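Local coordinates for protein CRISPR system Cmr subunit Cmr1-1 (Pyrococcus furiosus, PDB 4W8Z) that binds RNA and, together with Cmr6, caps the elongated type III-B Cmr ribonucleoprotein complex, part of the CRISPR adaptive immunity of this archaeon, at residues A[108-111]-A[112-116]; A[187-190]-A[191-194]. All coordinates share one frame; numbering follows the deposited sequence.

Contact 1 of 2, residues A[108-111]-A[112-116]; sequences INLL and GKRGT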
# COMPACT_ATOMS: atom_id res chain seq x y z
N ILE A 108 -4.09 -3.43 16.39
CA ILE A 108 -5.42 -2.83 16.41
C ILE A 108 -6.21 -3.43 17.57
O ILE A 108 -6.90 -2.73 18.31
CB ILE A 108 -6.17 -3.06 15.08
CG1 ILE A 108 -5.36 -2.48 13.92
CG2 ILE A 108 -7.56 -2.43 15.14
CD1 ILE A 108 -5.93 -2.82 12.56
N ASN A 109 -6.07 -4.74 17.73
CA ASN A 109 -6.72 -5.47 18.81
C ASN A 109 -6.28 -4.96 20.18
O ASN A 109 -7.07 -4.92 21.12
CB ASN A 109 -6.42 -6.96 18.67
CG ASN A 109 -7.29 -7.83 19.56
OD1 ASN A 109 -8.28 -7.35 20.12
ND2 ASN A 109 -6.94 -9.10 19.67
N LEU A 110 -5.01 -4.56 20.28
CA LEU A 110 -4.46 -4.09 21.54
C LEU A 110 -4.97 -2.69 21.88
O LEU A 110 -5.31 -2.40 23.02
CB LEU A 110 -2.93 -4.09 21.49
CG LEU A 110 -2.22 -3.63 22.77
CD1 LEU A 110 -2.72 -4.42 23.97
CD2 LEU A 110 -0.72 -3.77 22.63
N LEU A 111 -5.00 -1.81 20.88
CA LEU A 111 -5.58 -0.49 21.05
C LEU A 111 -7.05 -0.60 21.42
O LEU A 111 -7.56 0.19 22.22
CB LEU A 111 -5.41 0.35 19.78
CG LEU A 111 -4.00 0.83 19.45
CD1 LEU A 111 -3.93 1.38 18.04
CD2 LEU A 111 -3.55 1.88 20.46
N GLY A 112 -7.72 -1.59 20.84
CA GLY A 112 -9.12 -1.84 21.13
C GLY A 112 -9.37 -2.16 22.59
O GLY A 112 -10.23 -1.56 23.22
N LYS A 113 -8.61 -3.11 23.13
CA LYS A 113 -8.76 -3.52 24.52
C LYS A 113 -8.41 -2.38 25.49
O LYS A 113 -9.08 -2.21 26.51
CB LYS A 113 -7.89 -4.74 24.82
CG LYS A 113 -8.25 -5.98 24.03
CD LYS A 113 -7.22 -7.09 24.27
CE LYS A 113 -7.47 -8.28 23.35
NZ LYS A 113 -6.36 -9.28 23.43
N ARG A 114 -7.37 -1.62 25.16
CA ARG A 114 -6.96 -0.49 26.00
C ARG A 114 -7.94 0.68 25.91
O ARG A 114 -7.80 1.67 26.62
CB ARG A 114 -5.56 -0.01 25.60
CG ARG A 114 -4.41 -0.88 26.07
CD ARG A 114 -3.15 -0.04 26.17
NE ARG A 114 -3.07 0.94 25.08
CZ ARG A 114 -2.29 2.02 25.09
NH1 ARG A 114 -1.51 2.26 26.14
NH2 ARG A 114 -2.29 2.86 24.06
N GLY A 115 -8.92 0.57 25.01
CA GLY A 115 -9.91 1.62 24.84
C GLY A 115 -9.39 2.86 24.14
O GLY A 115 -10.04 3.91 24.16
N THR A 116 -8.22 2.76 23.51
CA THR A 116 -7.63 3.90 22.80
C THR A 116 -8.41 4.20 21.52
O THR A 116 -8.46 5.35 21.06
CB THR A 116 -6.15 3.64 22.48
OG1 THR A 116 -5.45 3.33 23.69
CG2 THR A 116 -5.51 4.87 21.85
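A Schellman motif closes the short helix 106-113 of this RAMP-family protein, and its outer, six-to-one bond runs from Thr116 N back to Leu111 O. That bond measures 3.0 Å from Thr116 N to Leu111 O and lies in the carbonyl plane. Gly115, with a positive phi of 73°, turns the backbone out of the helix; its N donates to Gly112 O at 3.1 Å, the inner, five-to-two bond of the motif. Before the turn the helix is regular: Gly112 N, Lys113 N and Arg114 N donate in order to the carbonyls of Ile108, Asn109 and Leu110.

The turn also brings two apolar groups together. CD2 of Leu111 sits against Thr116, 3.7 Å from its CB, with the Thr116 methyl CG2 almost as near. The two side chains approach at a slant, CD2 lying beside CB with CG2 alongside. The same CD2 lies at the edge of the Arg114 guanidinium, near its plane, on the NH2 side. Loop residues pack beside them, Phe157 on Leu111 and Leu26 on Thr116.

One turn back, Asn109 swings its amide toward the extended Lys113 chain, CG being anti to the backbone N (chi1 -167°). Phe96 of helix 95-99 lies against the same asparagine. The amide and the lysine meet at an oblique angle, and the carbon before the ammonium does the touching: Lys113 CE stands 3.5 Å from Asn109 OD1.

Contact 2 of 2, residues A[187-190]-A[191-194]; sequences SIDE and FKDS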
# COMPACT_ATOMS: atom_id res chain seq x y z
N SER A 187 -10.45 -8.39 -15.29
CA SER A 187 -9.57 -9.54 -15.39
C SER A 187 -8.19 -9.19 -14.86
O SER A 187 -7.89 -8.02 -14.64
CB SER A 187 -9.47 -10.01 -16.84
OG SER A 187 -8.72 -9.08 -17.60
N ILE A 188 -7.36 -10.20 -14.64
CA ILE A 188 -5.98 -9.98 -14.22
C ILE A 188 -5.21 -9.30 -15.35
O ILE A 188 -4.29 -8.51 -15.11
CB ILE A 188 -5.29 -11.30 -13.81
CG1 ILE A 188 -5.97 -11.88 -12.57
CG2 ILE A 188 -3.80 -11.10 -13.55
CD1 ILE A 188 -5.22 -13.05 -11.94
N ASP A 189 -5.59 -9.61 -16.58
CA ASP A 189 -4.93 -9.02 -17.74
C ASP A 189 -5.18 -7.52 -17.86
O ASP A 189 -4.30 -6.78 -18.29
CB ASP A 189 -5.38 -9.73 -19.02
CG ASP A 189 -4.69 -11.07 -19.22
OD1 ASP A 189 -3.59 -11.26 -18.65
OD2 ASP A 189 -5.24 -11.92 -19.94
N GLU A 190 -6.38 -7.08 -17.47
CA GLU A 190 -6.66 -5.64 -17.42
C GLU A 190 -5.74 -4.96 -16.41
O GLU A 190 -5.28 -3.84 -16.63
CB GLU A 190 -8.12 -5.38 -17.07
CG GLU A 190 -9.06 -5.38 -18.27
CD GLU A 190 -10.49 -5.04 -17.89
OE1 GLU A 190 -10.76 -4.80 -16.70
OE2 GLU A 190 -11.35 -5.01 -18.80
N PHE A 191 -5.49 -5.65 -15.30
CA PHE A 191 -4.58 -5.18 -14.27
C PHE A 191 -3.17 -5.06 -14.84
O PHE A 191 -2.53 -4.02 -14.71
CB PHE A 191 -4.62 -6.14 -13.07
CG PHE A 191 -4.07 -5.55 -11.79
CD1 PHE A 191 -3.45 -4.32 -11.77
CD2 PHE A 191 -4.19 -6.26 -10.60
CE1 PHE A 191 -2.95 -3.80 -10.59
CE2 PHE A 191 -3.70 -5.74 -9.41
CZ PHE A 191 -3.08 -4.51 -9.41
N LYS A 192 -2.69 -6.13 -15.48
CA LYS A 192 -1.36 -6.13 -16.09
C LYS A 192 -1.19 -4.98 -17.08
O LYS A 192 -0.20 -4.25 -17.04
CB LYS A 192 -1.11 -7.45 -16.83
CG LYS A 192 -0.90 -8.67 -15.95
CD LYS A 192 -0.04 -9.69 -16.69
CE LYS A 192 -0.48 -11.12 -16.45
NZ LYS A 192 0.28 -12.07 -17.32
N ASP A 193 -2.18 -4.82 -17.96
CA ASP A 193 -2.10 -3.82 -19.02
C ASP A 193 -2.17 -2.39 -18.49
O ASP A 193 -1.54 -1.49 -19.04
CB ASP A 193 -3.20 -4.05 -20.05
CG ASP A 193 -2.98 -5.31 -20.87
OD1 ASP A 193 -1.89 -5.91 -20.77
OD2 ASP A 193 -3.90 -5.68 -21.64
N SER A 194 -2.95 -2.19 -17.44
CA SER A 194 -3.10 -0.86 -16.85
C SER A 194 -1.80 -0.37 -16.24
O SER A 194 -1.45 0.80 -16.38
CB SER A 194 -4.21 -0.86 -15.80
OG SER A 194 -5.48 -1.04 -16.39
O HOH W 1 -0.71 -12.45 -20.07
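Glu190 O is gripped twice by one residue, Ser194, which gives it both its backbone N-H and its hydroxyl. Ser194 OG to Glu190 O is the shorter bond, 2.8 Å, and here the serine is the donor; Ser194 N to Glu190 O is 3.0 Å. The two donors come from opposite faces of the carbonyl plane, each tilted about 30° from it. The hydroxyl reaches back because OG stands beside its own backbone N (chi1 -69°), which folds it onto the preceding turn. Trp147 of helix 136-152 and Leu181 pack on this buried serine, and the bond to Glu190 O gives its hydroxyl a partner within the helix.

This is the first part of helix 188-206, and Ser187 is its N-cap: its OG accepts from Glu190 N at 3.1 Å. The Glu190 carboxylate turns back past the start of the helix, where OE1 takes the N-H of Asn186. Lys192 N and Asp193 N continue the helical ladder to the carbonyls of Ile188 and Asp189. The Phe191 ring leads away from this turn to stack with Phe185 and rest on Leu152.

On the outer side, Asp189 and Lys192 run alongside each other, pointing the same way. Lys192 CE comes within 3.8 Å of Asp189 OD1, but the ammonium NZ stays 4.2 Å from that oxygen, beyond a salt bridge. A water joins them, accepting from NZ at 2.9 Å and donating a weak bond to OD1. The acidic groups of Asp189 and Glu190 near the amino end of the helix would probably interact favourably with its dipole, and the nearby Lys192 ammonium, linked by the water, would probably offset part of the charge of Asp189.

Along the chain, contact 1 closes before contact 2 opens, and they lie on opposite sides of the chain's centre, about 39 Å apart between centres and about 22 Å between nearest atoms. They share neither a helix nor a sheet. Contact 1 ends helix 106-113, within the RAMP superfamily range, and leads toward strand 119-120; contact 2 begins helix 188-206, which follows helix 174-178. Between them in sequence come strand 126-133, helix 136-152 and strand 166-172; both strands belong to the four-stranded antiparallel sheet. Helix 136-152 packs Trp147 and Leu152 on contact 2, and Phe157, in the loop beyond it, packs on Leu111 of contact 1, so neighbouring parts of the chain touch both contacts.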